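Local coordinates for protein putative methylase (Clostridium difficile, PDB 3LDU) that is a putative methyltransferase that binds GTP and probably methylates guanine bases of ribosomal RNA, at residues V321-R333 with L342-Q355. Residues are numbered along the deposited sequence; the frame is centred on the assembly and turned at random.
Sequences VKQLYKELGYAFR and LITSYEDFEYEFGQ
Tyr325, Phe353 and Glu352 bury the most surface where helix 321-333 packs on strand 342-344 and the short helix 349-353. Helix and strand belong to one beta-alpha-beta unit of the Rossmann-like methyltransferase domain; the two helix axes approach to 7.9 Å and cross at -61°. The Tyr325 ring receives the edge of Phe349 over the centre of one face, planes 75° apart, and turns its own edge to the face of Tyr346 in an offset edge-to-face pair. Two hydrogen bonds hold its hydroxyl, one of 2.8 Å from Thr344 OG1 to Tyr325 OH and one to Pro310 O. Thr344 OG1 in turn accepts from Tyr346 N, closing an ST turn. Glu352, bent at chi2, lays its carboxylate against the Lys322 chain, and Glu352 OE2 lies 3.3 Å from Lys322 CD; the opposite charges, Lys322 NZ and Glu352 OE2, stay 4.5 Å apart, too far for a salt bridge. Phe353 is a knob among Leu328, Gly329, Phe332 and Arg333: with CG anti to its backbone N (chi1 -173°), the ring lies under Gly329, whose CA is 3.8 Å from the centroid, a CH-pi contact. Over the same face comes Arg333 NH1, and Arg333 grips Phe353 O end-on, at 2.8 Å from NH1 and 3.0 Å from NH2, with that oxygen close to the guanidinium plane.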
ATOM      1  N   VAL A 321      -7.490 -20.548 -18.795  1.00 32.40           N
ATOM      2  CA  VAL A 321      -6.368 -19.833 -18.197  1.00 34.05           C
ATOM      3  C   VAL A 321      -5.019 -20.540 -18.415  1.00 36.07           C
ATOM      4  O   VAL A 321      -4.003 -19.889 -18.676  1.00 29.93           O
ATOM      5  CB  VAL A 321      -6.613 -19.537 -16.708  1.00 32.14           C
ATOM      6  CG1 VAL A 321      -5.409 -18.832 -16.095  1.00 28.48           C
ATOM      7  CG2 VAL A 321      -7.860 -18.669 -16.559  1.00 35.10           C
ATOM      8  N   LYS A 322      -5.012 -21.869 -18.320  1.00 34.92           N
ATOM      9  CA  LYS A 322      -3.817 -22.644 -18.644  1.00 29.41           C
ATOM     10  C   LYS A 322      -3.321 -22.391 -20.072  1.00 37.67           C
ATOM     11  O   LYS A 322      -2.118 -22.225 -20.299  1.00 32.93           O
ATOM     12  CB  LYS A 322      -4.055 -24.140 -18.421  1.00 35.44           C
ATOM     13  CG  LYS A 322      -4.050 -24.556 -16.964  1.00 46.05           C
ATOM     14  CD  LYS A 322      -3.771 -26.050 -16.823  1.00 50.14           C
ATOM     15  CE  LYS A 322      -5.048 -26.868 -16.759  1.00 46.52           C
ATOM     16  NZ  LYS A 322      -4.764 -28.339 -16.842  1.00 51.74           N
ATOM     17  N   GLN A 323      -4.243 -22.378 -21.034  1.00 32.44           N
ATOM     18  CA  GLN A 323      -3.878 -22.093 -22.416  1.00 31.00           C
ATOM     19  C   GLN A 323      -3.350 -20.667 -22.576  1.00 25.56           C
ATOM     20  O   GLN A 323      -2.411 -20.426 -23.332  1.00 29.59           O
ATOM     21  CB  GLN A 323      -5.051 -22.341 -23.364  1.00 38.70           C
ATOM     22  CG  GLN A 323      -4.703 -22.116 -24.837  1.00 50.67           C
ATOM     23  CD  GLN A 323      -3.708 -23.140 -25.393  1.00 57.10           C
ATOM     24  OE1 GLN A 323      -3.653 -24.287 -24.942  1.00 56.97           O
ATOM     25  NE2 GLN A 323      -2.926 -22.724 -26.384  1.00 53.45           N
ATOM     26  N   LEU A 324      -3.953 -19.725 -21.858  1.00 28.05           N
ATOM     27  CA  LEU A 324      -3.495 -18.346 -21.899  1.00 28.06           C
ATOM     28  C   LEU A 324      -2.028 -18.274 -21.477  1.00 27.43           C
ATOM     29  O   LEU A 324      -1.205 -17.648 -22.143  1.00 25.97           O
ATOM     30  CB  LEU A 324      -4.351 -17.476 -20.978  1.00 29.23           C
ATOM     31  CG  LEU A 324      -3.825 -16.055 -20.784  1.00 25.44           C
ATOM     32  CD1 LEU A 324      -3.861 -15.302 -22.102  1.00 25.85           C
ATOM     33  CD2 LEU A 324      -4.652 -15.328 -19.727  1.00 28.00           C
ATOM     34  N   TYR A 325      -1.700 -18.935 -20.371  1.00 24.00           N
ATOM     35  CA  TYR A 325      -0.330 -18.939 -19.869  1.00 25.40           C
ATOM     36  C   TYR A 325       0.649 -19.476 -20.926  1.00 26.24           C
ATOM     37  O   TYR A 325       1.719 -18.908 -21.129  1.00 28.16           O
ATOM     38  CB  TYR A 325      -0.237 -19.748 -18.573  1.00 22.95           C
ATOM     39  CG  TYR A 325      -0.954 -19.120 -17.378  1.00 27.81           C
ATOM     40  CD1 TYR A 325      -1.302 -17.774 -17.370  1.00 25.02           C
ATOM     41  CD2 TYR A 325      -1.289 -19.886 -16.270  1.00 26.44           C
ATOM     42  CE1 TYR A 325      -1.959 -17.203 -16.279  1.00 26.56           C
ATOM     43  CE2 TYR A 325      -1.945 -19.331 -15.181  1.00 27.61           C
ATOM     44  CZ  TYR A 325      -2.276 -17.997 -15.186  1.00 26.14           C
ATOM     45  OH  TYR A 325      -2.922 -17.473 -14.087  1.00 25.51           O
ATOM     46  N   LYS A 326       0.279 -20.563 -21.605  1.00 24.70           N
ATOM     47  CA  LYS A 326       1.122 -21.130 -22.656  1.00 29.04           C
ATOM     48  C   LYS A 326       1.293 -20.127 -23.795  1.00 31.28           C
ATOM     49  O   LYS A 326       2.397 -19.876 -24.281  1.00 26.60           O
ATOM     50  CB  LYS A 326       0.493 -22.417 -23.199  1.00 33.62           C
ATOM     51  CG  LYS A 326       1.302 -23.103 -24.270  1.00 35.32           C
ATOM     52  CD  LYS A 326       0.498 -24.252 -24.879  1.00 42.78           C
ATOM     53  CE  LYS A 326       0.014 -25.223 -23.807  1.00 42.79           C
ATOM     54  NZ  LYS A 326       1.150 -25.969 -23.196  1.00 43.89           N
ATOM     55  N   GLU A 327       0.183 -19.540 -24.206  1.00 25.35           N
ATOM     56  CA  GLU A 327       0.217 -18.556 -25.283  1.00 31.39           C
ATOM     57  C   GLU A 327       1.030 -17.308 -24.925  1.00 30.72           C
ATOM     58  O   GLU A 327       1.774 -16.789 -25.762  1.00 29.22           O
ATOM     59  CB  GLU A 327      -1.197 -18.233 -25.748  1.00 25.98           C
ATOM     60  CG  GLU A 327      -1.837 -19.454 -26.429  1.00 29.75           C
ATOM     61  CD  GLU A 327      -3.301 -19.262 -26.786  1.00 43.71           C
ATOM     62  OE1 GLU A 327      -3.787 -18.119 -26.755  1.00 53.22           O
ATOM     63  OE2 GLU A 327      -3.967 -20.268 -27.109  1.00 56.36           O
ATOM     64  N   LEU A 328       0.911 -16.840 -23.682  1.00 25.77           N
ATOM     65  CA  LEU A 328       1.760 -15.751 -23.215  1.00 22.21           C
ATOM     66  C   LEU A 328       3.249 -16.101 -23.264  1.00 27.45           C
ATOM     67  O   LEU A 328       4.077 -15.288 -23.684  1.00 25.28           O
ATOM     68  CB  LEU A 328       1.392 -15.335 -21.784  1.00 19.96           C
ATOM     69  CG  LEU A 328      -0.018 -14.772 -21.600  1.00 20.76           C
ATOM     70  CD1 LEU A 328      -0.295 -14.560 -20.116  1.00 22.97           C
ATOM     71  CD2 LEU A 328      -0.229 -13.464 -22.381  1.00 26.09           C
ATOM     72  N   GLY A 329       3.596 -17.297 -22.794  1.00 26.89           N
ATOM     73  CA  GLY A 329       4.981 -17.731 -22.819  1.00 31.61           C
ATOM     74  C   GLY A 329       5.535 -17.690 -24.234  1.00 34.25           C
ATOM     75  O   GLY A 329       6.628 -17.167 -24.466  1.00 28.77           O
ATOM     76  N   TYR A 330       4.772 -18.229 -25.181  1.00 29.14           N
ATOM     77  CA  TYR A 330       5.192 -18.228 -26.584  1.00 35.76           C
ATOM     78  C   TYR A 330       5.450 -16.804 -27.075  1.00 36.98           C
ATOM     79  O   TYR A 330       6.513 -16.523 -27.627  1.00 31.51           O
ATOM     80  CB  TYR A 330       4.156 -18.942 -27.455  1.00 42.71           C
ATOM     81  CG  TYR A 330       4.438 -18.937 -28.944  1.00 49.71           C
ATOM     82  CD1 TYR A 330       5.428 -19.750 -29.490  1.00 54.72           C
ATOM     83  CD2 TYR A 330       3.688 -18.149 -29.811  1.00 54.31           C
ATOM     84  CE1 TYR A 330       5.675 -19.758 -30.855  1.00 55.76           C
ATOM     85  CE2 TYR A 330       3.927 -18.154 -31.180  1.00 55.26           C
ATOM     86  CZ  TYR A 330       4.921 -18.956 -31.694  1.00 57.91           C
ATOM     87  OH  TYR A 330       5.159 -18.957 -33.054  1.00 60.99           O
ATOM     88  N   ALA A 331       4.490 -15.902 -26.847  1.00 29.37           N
ATOM     89  CA  ALA A 331       4.609 -14.519 -27.317  1.00 32.78           C
ATOM     90  C   ALA A 331       5.768 -13.783 -26.652  1.00 31.85           C
ATOM     91  O   ALA A 331       6.534 -13.081 -27.308  1.00 30.90           O
ATOM     92  CB  ALA A 331       3.305 -13.746 -27.093  1.00 25.21           C
ATOM     93  N   PHE A 332       5.881 -13.920 -25.338  1.00 24.05           N
ATOM     94  CA  PHE A 332       6.888 -13.157 -24.616  1.00 26.16           C
ATOM     95  C   PHE A 332       8.316 -13.612 -24.958  1.00 29.35           C
ATOM     96  O   PHE A 332       9.245 -12.800 -24.982  1.00 32.11           O
ATOM     97  CB  PHE A 332       6.657 -13.239 -23.098  1.00 23.02           C
ATOM     98  CG  PHE A 332       5.409 -12.526 -22.614  1.00 23.34           C
ATOM     99  CD1 PHE A 332       4.510 -11.942 -23.495  1.00 24.82           C
ATOM    100  CD2 PHE A 332       5.151 -12.448 -21.251  1.00 22.32           C
ATOM    101  CE1 PHE A 332       3.371 -11.285 -23.016  1.00 26.47           C
ATOM    102  CE2 PHE A 332       4.014 -11.793 -20.766  1.00 22.94           C
ATOM    103  CZ  PHE A 332       3.128 -11.215 -21.654  1.00 26.67           C
ATOM    104  N   ARG A 333       8.489 -14.907 -25.206  1.00 30.77           N
ATOM    105  CA  ARG A 333       9.810 -15.451 -25.518  1.00 35.06           C
ATOM    106  C   ARG A 333      10.295 -15.041 -26.916  1.00 32.52           C
ATOM    107  O   ARG A 333      11.482 -15.156 -27.223  1.00 37.50           O
ATOM    108  CB  ARG A 333       9.835 -16.983 -25.334  1.00 31.50           C
ATOM    109  CG  ARG A 333       9.914 -17.411 -23.851  1.00 32.61           C
ATOM    110  CD  ARG A 333      10.168 -18.914 -23.669  1.00 30.43           C
ATOM    111  NE  ARG A 333       8.997 -19.715 -24.006  1.00 34.65           N
ATOM    112  CZ  ARG A 333       7.948 -19.885 -23.209  1.00 37.96           C
ATOM    113  NH1 ARG A 333       7.910 -19.304 -22.012  1.00 39.35           N
ATOM    114  NH2 ARG A 333       6.926 -20.628 -23.616  1.00 37.89           N
ATOM    115  N   LEU A 342       5.034 -11.459 -13.853  1.00 17.54           N
ATOM    116  CA  LEU A 342       3.613 -11.788 -13.830  1.00 17.93           C
ATOM    117  C   LEU A 342       3.205 -12.215 -12.440  1.00 23.16           C
ATOM    118  O   LEU A 342       3.895 -13.015 -11.800  1.00 22.30           O
ATOM    119  CB  LEU A 342       3.326 -12.949 -14.798  1.00 18.36           C
ATOM    120  CG  LEU A 342       3.564 -12.687 -16.285  1.00 25.40           C
ATOM    121  CD1 LEU A 342       4.972 -13.135 -16.651  1.00 28.00           C
ATOM    122  CD2 LEU A 342       2.541 -13.410 -17.155  1.00 27.15           C
ATOM    123  N   ILE A 343       2.085 -11.682 -11.971  1.00 20.74           N
ATOM    124  CA  ILE A 343       1.557 -12.089 -10.674  1.00 20.08           C
ATOM    125  C   ILE A 343       0.318 -12.966 -10.856  1.00 20.60           C
ATOM    126  O   ILE A 343      -0.590 -12.629 -11.619  1.00 20.70           O
ATOM    127  CB  ILE A 343       1.250 -10.855  -9.770  1.00 19.90           C
ATOM    128  CG1 ILE A 343       0.661 -11.330  -8.441  1.00 19.27           C
ATOM    129  CG2 ILE A 343       0.328  -9.856 -10.483  1.00 17.90           C
ATOM    130  CD1 ILE A 343       0.675 -10.258  -7.321  1.00 22.08           C
ATOM    131  N   THR A 344       0.304 -14.123 -10.212  1.00 22.07           N
ATOM    132  CA  THR A 344      -0.854 -15.000 -10.289  1.00 20.82           C
ATOM    133  C   THR A 344      -0.890 -15.948  -9.109  1.00 23.05           C
ATOM    134  O   THR A 344       0.152 -16.277  -8.542  1.00 24.61           O
ATOM    135  CB  THR A 344      -0.901 -15.818 -11.607  1.00 23.61           C
ATOM    136  OG1 THR A 344      -2.049 -16.674 -11.576  1.00 25.32           O
ATOM    137  CG2 THR A 344       0.352 -16.667 -11.774  1.00 26.53           C
ATOM    138  N   SER A 345      -2.089 -16.397  -8.753  1.00 23.80           N
ATOM    139  CA  SER A 345      -2.243 -17.366  -7.674  1.00 28.45           C
ATOM    140  C   SER A 345      -2.199 -18.793  -8.203  1.00 30.76           C
ATOM    141  O   SER A 345      -2.257 -19.754  -7.426  1.00 28.23           O
ATOM    142  CB  SER A 345      -3.556 -17.139  -6.928  1.00 33.03           C
ATOM    143  OG  SER A 345      -4.668 -17.392  -7.770  1.00 34.22           O
ATOM    144  N   TYR A 346      -2.098 -18.934  -9.522  1.00 26.89           N
ATOM    145  CA  TYR A 346      -1.995 -20.257 -10.134  1.00 28.98           C
ATOM    146  C   TYR A 346      -0.639 -20.882  -9.783  1.00 31.72           C
ATOM    147  O   TYR A 346       0.403 -20.449 -10.270  1.00 33.45           O
ATOM    148  CB  TYR A 346      -2.202 -20.172 -11.651  1.00 28.59           C
ATOM    149  CG  TYR A 346      -2.367 -21.533 -12.300  1.00 33.65           C
ATOM    150  CD1 TYR A 346      -3.604 -22.163 -12.324  1.00 35.30           C
ATOM    151  CD2 TYR A 346      -1.286 -22.186 -12.870  1.00 31.91           C
ATOM    152  CE1 TYR A 346      -3.762 -23.409 -12.900  1.00 40.44           C
ATOM    153  CE2 TYR A 346      -1.433 -23.432 -13.453  1.00 33.45           C
ATOM    154  CZ  TYR A 346      -2.675 -24.039 -13.461  1.00 42.98           C
ATOM    155  OH  TYR A 346      -2.845 -25.279 -14.038  1.00 45.85           O
ATOM    156  N   GLU A 347      -0.663 -21.894  -8.922  1.00 34.29           N
ATOM    157  CA  GLU A 347       0.569 -22.474  -8.377  1.00 47.20           C
ATOM    158  C   GLU A 347       1.547 -22.970  -9.444  1.00 42.96           C
ATOM    159  O   GLU A 347       2.744 -22.682  -9.387  1.00 43.55           O
ATOM    160  CB  GLU A 347       0.243 -23.610  -7.402  1.00 61.52           C
ATOM    161  CG  GLU A 347      -0.226 -23.141  -6.032  1.00 73.57           C
ATOM    162  CD  GLU A 347       0.918 -22.687  -5.141  1.00 81.41           C
ATOM    163  OE1 GLU A 347       1.776 -23.532  -4.803  1.00 85.75           O
ATOM    164  OE2 GLU A 347       0.954 -21.494  -4.770  1.00 80.51           O
ATOM    165  N   ASP A 348       1.027 -23.708 -10.418  1.00 34.04           N
ATOM    166  CA  ASP A 348       1.861 -24.337 -11.434  1.00 36.58           C
ATOM    167  C   ASP A 348       2.048 -23.453 -12.669  1.00 39.58           C
ATOM    168  O   ASP A 348       2.107 -23.952 -13.801  1.00 35.94           O
ATOM    169  CB  ASP A 348       1.245 -25.669 -11.847  1.00 43.92           C
ATOM    170  CG  ASP A 348       2.269 -26.643 -12.385  1.00 51.17           C
ATOM    171  OD1 ASP A 348       3.430 -26.599 -11.920  1.00 46.36           O
ATOM    172  OD2 ASP A 348       1.912 -27.453 -13.265  1.00 57.02           O
ATOM    173  N   PHE A 349       2.149 -22.146 -12.441  1.00 31.57           N
ATOM    174  CA  PHE A 349       2.279 -21.177 -13.521  1.00 27.23           C
ATOM    175  C   PHE A 349       3.485 -21.445 -14.419  1.00 25.76           C
ATOM    176  O   PHE A 349       3.356 -21.480 -15.635  1.00 27.64           O
ATOM    177  CB  PHE A 349       2.349 -19.741 -12.972  1.00 23.03           C
ATOM    178  CG  PHE A 349       2.728 -18.733 -14.012  1.00 24.44           C
ATOM    179  CD1 PHE A 349       1.783 -18.253 -14.913  1.00 25.99           C
ATOM    180  CD2 PHE A 349       4.036 -18.303 -14.128  1.00 21.27           C
ATOM    181  CE1 PHE A 349       2.137 -17.336 -15.890  1.00 24.41           C
ATOM    182  CE2 PHE A 349       4.396 -17.396 -15.108  1.00 25.43           C
ATOM    183  CZ  PHE A 349       3.446 -16.910 -15.987  1.00 24.83           C
ATOM    184  N   GLU A 350       4.651 -21.654 -13.814  1.00 30.13           N
ATOM    185  CA  GLU A 350       5.880 -21.823 -14.584  1.00 32.74           C
ATOM    186  C   GLU A 350       5.767 -22.974 -15.567  1.00 35.34           C
ATOM    187  O   GLU A 350       6.255 -22.886 -16.692  1.00 32.57           O
ATOM    188  CB  GLU A 350       7.076 -22.022 -13.654  1.00 28.84           C
ATOM    189  CG  GLU A 350       7.442 -20.757 -12.889  1.00 33.00           C
ATOM    190  CD  GLU A 350       8.347 -21.040 -11.714  1.00 38.09           C
ATOM    191  OE1 GLU A 350       7.860 -21.652 -10.743  1.00 40.12           O
ATOM    192  OE2 GLU A 350       9.535 -20.650 -11.762  1.00 33.41           O
ATOM    193  N   TYR A 351       5.102 -24.044 -15.146  1.00 30.80           N
ATOM    194  CA  TYR A 351       4.924 -25.196 -16.024  1.00 32.20           C
ATOM    195  C   TYR A 351       4.102 -24.863 -17.276  1.00 33.52           C
ATOM    196  O   TYR A 351       4.476 -25.234 -18.396  1.00 32.38           O
ATOM    197  CB  TYR A 351       4.316 -26.374 -15.262  1.00 28.31           C
ATOM    198  CG  TYR A 351       4.111 -27.584 -16.142  1.00 33.67           C
ATOM    199  CD1 TYR A 351       5.184 -28.389 -16.503  1.00 36.02           C
ATOM    200  CD2 TYR A 351       2.851 -27.909 -16.627  1.00 39.39           C
ATOM    201  CE1 TYR A 351       4.999 -29.496 -17.318  1.00 45.08           C
ATOM    202  CE2 TYR A 351       2.659 -29.007 -17.441  1.00 45.40           C
ATOM    203  CZ  TYR A 351       3.736 -29.798 -17.784  1.00 49.29           C
ATOM    204  OH  TYR A 351       3.552 -30.896 -18.597  1.00 54.84           O
ATOM    205  N   GLU A 352       2.991 -24.154 -17.109  1.00 29.37           N
ATOM    206  CA  GLU A 352       2.139 -23.842 -18.256  1.00 30.52           C
ATOM    207  C   GLU A 352       2.731 -22.715 -19.112  1.00 31.77           C
ATOM    208  O   GLU A 352       2.625 -22.725 -20.349  1.00 29.75           O
ATOM    209  CB  GLU A 352       0.726 -23.486 -17.793  1.00 33.54           C
ATOM    210  CG  GLU A 352       0.083 -24.542 -16.913  1.00 34.93           C
ATOM    211  CD  GLU A 352      -0.209 -25.836 -17.656  1.00 43.25           C
ATOM    212  OE1 GLU A 352      -0.127 -25.847 -18.906  1.00 45.11           O
ATOM    213  OE2 GLU A 352      -0.527 -26.845 -16.987  1.00 44.62           O
ATOM    214  N   PHE A 353       3.361 -21.752 -18.442  1.00 28.31           N
ATOM    215  CA  PHE A 353       4.046 -20.644 -19.104  1.00 32.57           C
ATOM    216  C   PHE A 353       5.248 -21.116 -19.936  1.00 35.46           C
ATOM    217  O   PHE A 353       5.604 -20.487 -20.931  1.00 33.27           O
ATOM    218  CB  PHE A 353       4.490 -19.619 -18.059  1.00 31.37           C
ATOM    219  CG  PHE A 353       5.066 -18.367 -18.639  1.00 28.35           C
ATOM    220  CD1 PHE A 353       4.247 -17.439 -19.272  1.00 25.56           C
ATOM    221  CD2 PHE A 353       6.420 -18.092 -18.521  1.00 27.57           C
ATOM    222  CE1 PHE A 353       4.764 -16.270 -19.795  1.00 29.16           C
ATOM    223  CE2 PHE A 353       6.949 -16.922 -19.042  1.00 30.14           C
ATOM    224  CZ  PHE A 353       6.113 -16.005 -19.681  1.00 29.94           C
ATOM    225  N   GLY A 354       5.870 -22.220 -19.524  1.00 32.91           N
ATOM    226  CA  GLY A 354       6.951 -22.817 -20.294  1.00 31.07           C
ATOM    227  C   GLY A 354       8.335 -22.284 -19.973  1.00 34.79           C
ATOM    228  O   GLY A 354       9.257 -22.407 -20.780  1.00 34.43           O
ATOM    229  N   GLN A 355       8.488 -21.688 -18.792  1.00 29.18           N
ATOM    230  CA  GLN A 355       9.764 -21.096 -18.412  1.00 33.14           C
ATOM    231  C   GLN A 355       9.865 -20.951 -16.896  1.00 32.88           C
ATOM    232  O   GLN A 355       8.893 -20.576 -16.240  1.00 31.17           O
ATOM    233  CB  GLN A 355       9.921 -19.733 -19.097  1.00 35.69           C
ATOM    234  CG  GLN A 355      11.316 -19.144 -19.033  1.00 34.72           C
ATOM    235  CD  GLN A 355      11.408 -17.827 -19.768  1.00 38.70           C
ATOM    236  OE1 GLN A 355      12.426 -17.135 -19.704  1.00 42.85           O
ATOM    237  NE2 GLN A 355      10.333 -17.462 -20.462  1.00 31.60           N
TER
HETATM  238  O   HOH W   1       4.440 -21.716 -23.958  1.00 32.79           O